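Side-chain contacts in 2,3,4,5-tetrahydropyridine-2,6-dicarboxylate N-succinyltransferase (PDB 2RIJ), which probably catalyses the succinyl-CoA-dependent conversion of cyclic tetrahydrodipicolinate into acyclic N-succinyl-L-2-amino-6-oxopimelate, a step of lysine biosynthesis: residues 154-159 / 288-293; 340-345 / 355-360; 363-366 / 371-374. All blocks are in the same frame, centred on the assembly; numbering follows the deposited sequence. Where two conformers were deposited one is given.

The three contacts follow one another along the chain and differ in what holds them. Contact 1, partly buried and the nearest to the chain's centre, ties an N-terminal loop to the left-handed beta-helix through one arginine and is mainly polar. Contact 2 lies at the surface near the C-terminal end and is purely apolar, with a leucine set against two phenylalanines. Contact 3, also partly buried, is a beta hairpin that combines backbone bonds with side-chain packing and reaches neighbouring subunits. Contacts 2 and 3 adjoin at strand 360-364, where L360 CD2 lies 3.8 Å from V373 CG2; contact 1 touches neither.

Contact 1: residues 154-159 / 288-293; sequences PLRSIN and GNAISV
With CG of R156 set beside its own backbone N (chi1 -52°) and the chain fully stretched from CG to NE, the guanidinium is carried straight across to S292. The hydroxyl of S292 is likewise turned beside its backbone N (chi1 -63°), which leaves OG facing the arriving arginine.

The grip on that oxygen is lopsided. NH2 of R156 donates the main bond to S292 OG at 2.8 Å, with the serine oxygen tilted 16° out of the guanidinium plane. NH1 adds a weak, bent bond to the same OG at 3.1 Å. NE is turned to another coil and donates to the backbone oxygen of S264. A290 closes on the group from above: its methyl lies over one face, off toward the rim, with CB 3.2 Å from R156 NE. This is tight packing, and together with the bonds along the edge it should hold the guanidinium against rotation.

The base of the arm is also well fixed. R156 sits third in a type II turn from P154 to S157, with positive phi, and P154 O takes both S157 N at 3.1 Å and S157 OG at 2.6 Å. The backbone N of R156 donates to N248 OD1.

N248, S264 and A290 each come two residues before one of the adjoining parallel strands 250-251, 266-267 and 292-293. The turn and its arginine therefore span successive coils from outside, joining a loop of the N-terminal region to the left-handed beta-helix built by hexapeptide repeats.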
loop_
_atom_site.group_PDB
_atom_site.type_symbol
_atom_site.label_atom_id
_atom_site.label_comp_id
_atom_site.label_asym_id
_atom_site.label_seq_id
_atom_site.Cartn_x
_atom_site.Cartn_y
_atom_site.Cartn_z
ATOM N N PRO A 154 33.202 -17.532 -28.890
ATOM C CA PRO A 154 32.116 -16.846 -28.160
ATOM C C PRO A 154 32.409 -16.548 -26.712
ATOM O O PRO A 154 33.228 -17.228 -26.070
ATOM C CB PRO A 154 30.929 -17.807 -28.265
ATOM C CG PRO A 154 31.332 -18.843 -29.259
ATOM C CD PRO A 154 32.799 -18.895 -29.313
ATOM N N LEU A 155 31.746 -15.503 -26.224
ATOM C CA LEU A 155 31.782 -15.145 -24.802
ATOM C C LEU A 155 31.476 -16.378 -23.952
ATOM O O LEU A 155 30.660 -17.234 -24.344
ATOM C CB LEU A 155 30.769 -14.051 -24.531
ATOM C CG LEU A 155 31.165 -12.654 -24.991
ATOM C CD1 LEU A 155 29.973 -11.672 -25.037
ATOM C CD2 LEU A 155 32.268 -12.174 -24.017
ATOM N N ARG A 156 32.191 -16.491 -22.846
ATOM C CA ARG A 156 32.100 -17.606 -21.874
ATOM C C ARG A 156 32.613 -18.984 -22.313
ATOM O O ARG A 156 32.651 -19.916 -21.496
ATOM C CB ARG A 156 30.664 -17.792 -21.383
ATOM C CG ARG A 156 29.977 -16.584 -20.850
ATOM C CD ARG A 156 28.529 -17.041 -20.521
ATOM N NE ARG A 156 27.696 -15.961 -20.128
ATOM C CZ ARG A 156 26.381 -15.965 -20.269
ATOM N NH1 ARG A 156 25.740 -16.993 -20.800
ATOM N NH2 ARG A 156 25.696 -14.927 -19.872
ATOM N N SER A 157 33.078 -19.095 -23.539
ATOM C CA SER A 157 33.350 -20.382 -24.141
ATOM C C SER A 157 34.756 -20.890 -23.827
ATOM O O SER A 157 35.052 -22.034 -24.133
ATOM C CB SER A 157 33.103 -20.294 -25.641
ATOM O OG SER A 157 34.162 -19.626 -26.281
ATOM N N ILE A 158 35.623 -20.072 -23.214
ATOM C CA ILE A 158 36.986 -20.518 -22.929
ATOM C C ILE A 158 37.398 -20.311 -21.487
ATOM O O ILE A 158 36.852 -19.473 -20.780
ATOM C CB ILE A 158 38.055 -19.891 -23.904
ATOM C CG1 ILE A 158 38.087 -18.366 -23.804
ATOM C CG2 ILE A 158 37.864 -20.377 -25.361
ATOM C CD1 ILE A 158 39.280 -17.775 -24.543
ATOM N N ASN A 159 38.374 -21.096 -21.056
ATOM C CA ASN A 159 38.783 -21.153 -19.650
ATOM C C ASN A 159 39.778 -20.055 -19.319
ATOM O O ASN A 159 40.879 -20.015 -19.851
ATOM C CB ASN A 159 39.342 -22.554 -19.340
ATOM C CG ASN A 159 39.509 -22.808 -17.866
ATOM O OD1 ASN A 159 39.811 -21.907 -17.129
ATOM N ND2 ASN A 159 39.365 -24.079 -17.436
ATOM N N GLY A 288 25.676 -21.078 -9.379
ATOM C CA GLY A 288 25.168 -19.802 -9.889
ATOM C C GLY A 288 25.669 -19.542 -11.301
ATOM O O GLY A 288 26.880 -19.373 -11.544
ATOM N N ASN A 289 24.719 -19.527 -12.231
ATOM C CA ASN A 289 24.998 -19.394 -13.646
ATOM C C ASN A 289 25.154 -17.930 -14.088
ATOM O O ASN A 289 24.862 -16.994 -13.332
ATOM C CB ASN A 289 23.900 -20.130 -14.410
ATOM C CG ASN A 289 23.788 -21.611 -13.965
ATOM O OD1 ASN A 289 24.589 -22.465 -14.368
ATOM N ND2 ASN A 289 22.827 -21.891 -13.088
ATOM N N ALA A 290 25.632 -17.749 -15.311
ATOM C CA ALA A 290 25.927 -16.422 -15.853
ATOM C C ALA A 290 24.609 -15.736 -16.262
ATOM O O ALA A 290 23.671 -16.396 -16.663
ATOM C CB ALA A 290 26.888 -16.577 -17.053
ATOM N N ILE A 291 24.556 -14.416 -16.192
ATOM C CA ILE A 291 23.387 -13.641 -16.623
ATOM C C ILE A 291 23.470 -13.248 -18.108
ATOM O O ILE A 291 24.495 -12.774 -18.562
ATOM C CB ILE A 291 23.261 -12.418 -15.732
ATOM C CG1 ILE A 291 22.835 -12.904 -14.338
ATOM C CG2 ILE A 291 22.261 -11.391 -16.272
ATOM C CD1 ILE A 291 22.986 -11.903 -13.291
ATOM N N SER A 292 22.408 -13.537 -18.862
ATOM C CA SER A 292 22.251 -13.150 -20.258
ATOM C C SER A 292 20.981 -12.315 -20.398
ATOM O O SER A 292 19.977 -12.633 -19.789
ATOM C CB SER A 292 22.077 -14.385 -21.139
ATOM O OG SER A 292 23.210 -15.223 -21.127
ATOM N N VAL A 293 21.041 -11.243 -21.181
ATOM C CA VAL A 293 19.875 -10.466 -21.545
ATOM C C VAL A 293 19.654 -10.741 -23.030
ATOM O O VAL A 293 20.602 -10.737 -23.820
ATOM C CB VAL A 293 20.156 -8.992 -21.214
ATOM C CG1 VAL A 293 19.227 -8.047 -21.900
ATOM C CG2 VAL A 293 20.196 -8.805 -19.660
#

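Contact 2: residues 340-345 / 355-360; sequences PYFNFD and KGLNGL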
loop_
_atom_site.group_PDB
_atom_site.type_symbol
_atom_site.label_atom_id
_atom_site.label_comp_id
_atom_site.label_asym_id
_atom_site.label_seq_id
_atom_site.Cartn_x
_atom_site.Cartn_y
_atom_site.Cartn_z
ATOM N N PRO A 340 5.351 -20.800 -23.125
ATOM C CA PRO A 340 4.461 -21.929 -23.031
ATOM C C PRO A 340 4.828 -22.980 -21.997
ATOM O O PRO A 340 3.945 -23.658 -21.546
ATOM C CB PRO A 340 4.466 -22.514 -24.438
ATOM C CG PRO A 340 5.530 -21.933 -25.126
ATOM C CD PRO A 340 5.974 -20.686 -24.442
ATOM N N TYR A 341 6.091 -23.115 -21.607
ATOM C CA TYR A 341 6.421 -24.111 -20.589
ATOM C C TYR A 341 6.328 -23.580 -19.170
ATOM O O TYR A 341 6.329 -24.351 -18.212
ATOM C CB TYR A 341 7.798 -24.695 -20.846
ATOM C CG TYR A 341 7.790 -25.682 -21.976
ATOM C CD1 TYR A 341 7.738 -25.270 -23.289
ATOM C CD2 TYR A 341 7.810 -27.055 -21.711
ATOM C CE1 TYR A 341 7.725 -26.239 -24.350
ATOM C CE2 TYR A 341 7.805 -27.991 -22.714
ATOM C CZ TYR A 341 7.760 -27.599 -24.045
ATOM O OH TYR A 341 7.751 -28.617 -25.037
ATOM N N PHE A 342 6.268 -22.262 -19.014
ATOM C CA PHE A 342 6.246 -21.722 -17.682
ATOM C C PHE A 342 4.859 -21.827 -17.038
ATOM O O PHE A 342 3.815 -21.614 -17.684
ATOM C CB PHE A 342 6.702 -20.278 -17.689
ATOM C CG PHE A 342 7.060 -19.760 -16.321
ATOM C CD1 PHE A 342 8.261 -20.099 -15.723
ATOM C CD2 PHE A 342 6.195 -18.946 -15.634
ATOM C CE1 PHE A 342 8.595 -19.596 -14.442
ATOM C CE2 PHE A 342 6.527 -18.436 -14.367
ATOM C CZ PHE A 342 7.708 -18.764 -13.779
ATOM N N ASN A 343 4.864 -22.090 -15.739
ATOM C CA ASN A 343 3.640 -22.255 -14.994
ATOM C C ASN A 343 3.279 -20.937 -14.298
ATOM O O ASN A 343 3.913 -20.552 -13.305
ATOM C CB ASN A 343 3.826 -23.381 -13.987
ATOM C CG ASN A 343 2.528 -23.821 -13.362
ATOM O OD1 ASN A 343 1.474 -23.235 -13.602
ATOM N ND2 ASN A 343 2.601 -24.848 -12.536
ATOM N N PHE A 344 2.297 -20.233 -14.860
ATOM C CA PHE A 344 1.854 -18.919 -14.355
ATOM C C PHE A 344 0.663 -19.082 -13.377
ATOM O O PHE A 344 -0.265 -18.266 -13.332
ATOM C CB PHE A 344 1.477 -18.005 -15.528
ATOM C CG PHE A 344 2.649 -17.529 -16.333
ATOM C CD1 PHE A 344 3.474 -16.532 -15.846
ATOM C CD2 PHE A 344 2.934 -18.080 -17.565
ATOM C CE1 PHE A 344 4.561 -16.096 -16.583
ATOM C CE2 PHE A 344 3.993 -17.630 -18.304
ATOM C CZ PHE A 344 4.816 -16.647 -17.814
ATOM N N ASP A 345 0.738 -20.134 -12.581
ATOM C CA ASP A 345 -0.286 -20.504 -11.607
ATOM C C ASP A 345 -0.420 -19.495 -10.464
ATOM O O ASP A 345 -1.500 -19.327 -9.899
ATOM C CB ASP A 345 0.020 -21.901 -11.013
ATOM C CG ASP A 345 1.461 -22.006 -10.378
ATOM O OD1 ASP A 345 2.407 -21.251 -10.771
ATOM O OD2 ASP A 345 1.659 -22.865 -9.479
ATOM N N LYS A 355 13.552 -16.036 -14.475
ATOM C CA LYS A 355 14.722 -15.879 -15.289
ATOM C C LYS A 355 14.522 -16.461 -16.689
ATOM O O LYS A 355 13.903 -17.534 -16.875
ATOM C CB LYS A 355 15.904 -16.503 -14.597
ATOM C CG LYS A 355 15.835 -18.000 -14.458
ATOM C CD LYS A 355 17.130 -18.446 -13.776
ATOM C CE LYS A 355 17.360 -19.912 -13.915
ATOM N NZ LYS A 355 16.637 -20.571 -12.834
ATOM N N GLY A 356 15.027 -15.732 -17.667
ATOM C CA GLY A 356 15.057 -16.203 -19.037
ATOM C C GLY A 356 13.743 -16.061 -19.784
ATOM O O GLY A 356 13.698 -16.320 -20.960
ATOM N N LEU A 357 12.666 -15.634 -19.136
ATOM C CA LEU A 357 11.365 -15.541 -19.847
ATOM C C LEU A 357 11.330 -14.388 -20.849
ATOM O O LEU A 357 12.006 -13.368 -20.657
ATOM C CB LEU A 357 10.209 -15.430 -18.862
ATOM C CG LEU A 357 10.083 -16.562 -17.833
ATOM C CD1 LEU A 357 8.986 -16.267 -16.827
ATOM C CD2 LEU A 357 9.842 -17.920 -18.556
ATOM N N ASN A 358 10.495 -14.528 -21.882
ATOM C CA ASN A 358 10.362 -13.497 -22.924
ATOM C C ASN A 358 9.209 -12.556 -22.679
ATOM O O ASN A 358 8.159 -12.968 -22.141
ATOM C CB ASN A 358 10.108 -14.189 -24.289
ATOM C CG ASN A 358 11.154 -15.208 -24.615
ATOM O OD1 ASN A 358 12.366 -14.919 -24.669
ATOM N ND2 ASN A 358 10.707 -16.426 -24.830
ATOM N N GLY A 359 9.333 -11.321 -23.145
ATOM C CA GLY A 359 8.220 -10.383 -23.120
ATOM C C GLY A 359 7.832 -9.794 -21.775
ATOM O O GLY A 359 6.740 -9.256 -21.626
ATOM N N LEU A 360 8.729 -9.878 -20.793
ATOM C CA LEU A 360 8.472 -9.362 -19.457
ATOM C C LEU A 360 8.668 -7.848 -19.397
ATOM O O LEU A 360 9.564 -7.270 -20.009
ATOM C CB LEU A 360 9.386 -9.997 -18.401
ATOM C CG LEU A 360 9.394 -11.532 -18.257
ATOM C CD1 LEU A 360 10.287 -11.933 -17.074
ATOM C CD2 LEU A 360 7.999 -12.045 -18.003
#
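L357 presses one methyl flat onto the ring of F342. CD1 stands 3.8 Å from the centroid of the F342 ring and only 3° off its normal, a CH-pi contact centred so well that every ring carbon is almost equally far away. The second branch lies past the rim, against CB, CG and CD1 of F342, with L357 CD2 3.9 Å from F342 CD1, so the leucine fork straddles the face and the root of the side chain. F342 is in place for this because its CG is anti to the backbone N (chi1 -165°), which swings the ring across to L357; the two side chains cross at about a right angle.

F344 props F342 from another side. A tilted edge of F342, at CD2, comes over the centre of the F344 ring, 3.3 Å above its plane. F344 itself reaches the leucine more loosely, with its CZ 4.3 Å from L357 CD1. Behind it are L335 and A336 of helix 332-338, while N339 touches both F344 and L357.

The outer side is quite different. P340, Y341, N343 and D345 are exposed; the ring of Y341 leads away from L357, and the CB of K355 points away from 340-345. D345 N makes a weak bond to N343 OD1 at 3.3 Å, and N358 bonds to N339 and D311.

No hydrogen bond crosses between 340-345 and 355-360. The direct contact between these two loops, which flank strand 348-350, is apolar, so it should depend on shape fit and burial of the leucine rather than on directional bonds.

Contact 3: residues 363-366 / 371-374; sequences RQDS and MIVA
D365, whose CB rests near CD1 of I372 in one of that residue's two conformers, has its carboxylate oxygen OD1 gripped by two backbone amides, I367 N and S368 N, an Asx turn that starts the loop of the hairpin. Next along the hairpin, R363 and I372 form an antiparallel hydrogen-bonded pair: I372 N donates to R363 O at 2.8 Å and R363 N to I372 O at 3.1 Å, both nearly straight.

R363 leaves its strand by the crowded position between backbone N and carbonyl carbon (chi1 53°), and its extended chain then lays the guanidinium against I372. In the same conformer, CG2 of I372 lies over the centre of one guanidinium face, 3.8 Å from its plane, and A374 CB is 3.7 Å from R363 NH2.

The opposite face of the hairpin carries Q364 and selenomethionine M371. M371, folded at chi2 and chi3, brings SE to 4.0 Å from Q364 CD, while Q364 NE2 bonds to G369 O. Q364 also packs on Q364 of the second and third subunits, and S366 OG bonds to K326 O of the second.

With aliphatic groups over one face, the guanidinium N-H groups could still serve polar partners such as the nearby D316, consistent with the predicted succinyl-CoA site that includes R363 to S366.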
loop_
_atom_site.group_PDB
_atom_site.type_symbol
_atom_site.label_atom_id
_atom_site.label_comp_id
_atom_site.label_asym_id
_atom_site.label_seq_id
_atom_site.Cartn_x
_atom_site.Cartn_y
_atom_site.Cartn_z
ATOM N N ARG A 363 8.096 -3.215 -13.764
ATOM C CA ARG A 363 7.681 -1.835 -13.451
ATOM C C ARG A 363 7.212 -1.741 -12.022
ATOM O O ARG A 363 7.042 -2.752 -11.344
ATOM C CB ARG A 363 6.621 -1.379 -14.435
ATOM C CG ARG A 363 5.420 -2.276 -14.580
ATOM C CD ARG A 363 4.494 -1.651 -15.624
ATOM N NE ARG A 363 3.299 -2.461 -15.869
ATOM C CZ ARG A 363 2.243 -2.497 -15.059
ATOM N NH1 ARG A 363 2.215 -1.782 -13.929
ATOM N NH2 ARG A 363 1.194 -3.253 -15.390
ATOM N N GLN A 364 7.122 -0.515 -11.516
ATOM C CA GLN A 364 6.528 -0.266 -10.213
ATOM C C GLN A 364 5.151 0.360 -10.357
ATOM O O GLN A 364 4.946 1.247 -11.189
ATOM C CB GLN A 364 7.395 0.664 -9.360
ATOM C CG GLN A 364 6.901 0.741 -7.899
ATOM C CD GLN A 364 8.000 1.080 -6.863
ATOM O OE1 GLN A 364 9.087 1.518 -7.218
ATOM N NE2 GLN A 364 7.698 0.859 -5.578
ATOM N N ASP A 365 4.188 -0.119 -9.568
ATOM C CA ASP A 365 2.882 0.523 -9.518
ATOM C C ASP A 365 3.043 1.799 -8.705
ATOM O O ASP A 365 3.409 1.764 -7.553
ATOM C CB ASP A 365 1.845 -0.406 -8.918
ATOM C CG ASP A 365 0.419 0.174 -8.977
ATOM O OD1 ASP A 365 0.163 1.297 -8.501
ATOM O OD2 ASP A 365 -0.449 -0.514 -9.480
ATOM N N SER A 366 2.874 2.956 -9.330
ATOM C CA SER A 366 3.221 4.168 -8.614
ATOM C C SER A 366 2.174 4.612 -7.597
ATOM O O SER A 366 2.507 5.399 -6.727
ATOM C CB SER A 366 3.714 5.294 -9.546
ATOM O OG SER A 366 2.788 5.579 -10.512
HETATM N N MSE A 371 5.816 -3.885 -6.742
HETATM C CA MSE A 371 6.621 -4.294 -7.885
HETATM C C MSE A 371 5.805 -5.244 -8.754
HETATM O O MSE A 371 5.224 -6.237 -8.266
HETATM C CB MSE A 371 7.925 -4.945 -7.433
HETATM C CG MSE A 371 8.826 -4.041 -6.648
HETATM SE SE MSE A 371 9.443 -2.567 -7.731
HETATM C CE MSE A 371 10.726 -3.398 -8.834
ATOM N N ILE A 372 5.747 -4.921 -10.037
ATOM C CA ILE A 372 4.960 -5.717 -11.003
ATOM C C ILE A 372 5.831 -6.358 -12.074
ATOM O O ILE A 372 6.793 -5.781 -12.534
ATOM C CB ILE A 372 3.846 -4.849 -11.684
ATOM C CG1 ILE A 372 2.701 -4.598 -10.697
ATOM C CG2 ILE A 372 3.310 -5.501 -13.002
ATOM C CD1 ILE A 372 1.867 -3.381 -11.038
ATOM N N VAL A 373 5.475 -7.574 -12.471
ATOM C CA VAL A 373 5.958 -8.149 -13.707
ATOM C C VAL A 373 4.723 -8.316 -14.628
ATOM O O VAL A 373 3.721 -8.935 -14.232
ATOM C CB VAL A 373 6.770 -9.437 -13.549
ATOM C CG1 VAL A 373 5.953 -10.597 -12.847
ATOM C CG2 VAL A 373 7.321 -9.841 -14.922
ATOM N N ALA A 374 4.774 -7.704 -15.806
ATOM C CA ALA A 374 3.631 -7.623 -16.733
ATOM C C ALA A 374 4.078 -7.936 -18.167
ATOM O O ALA A 374 5.249 -8.257 -18.398
ATOM C CB ALA A 374 2.979 -6.248 -16.649
#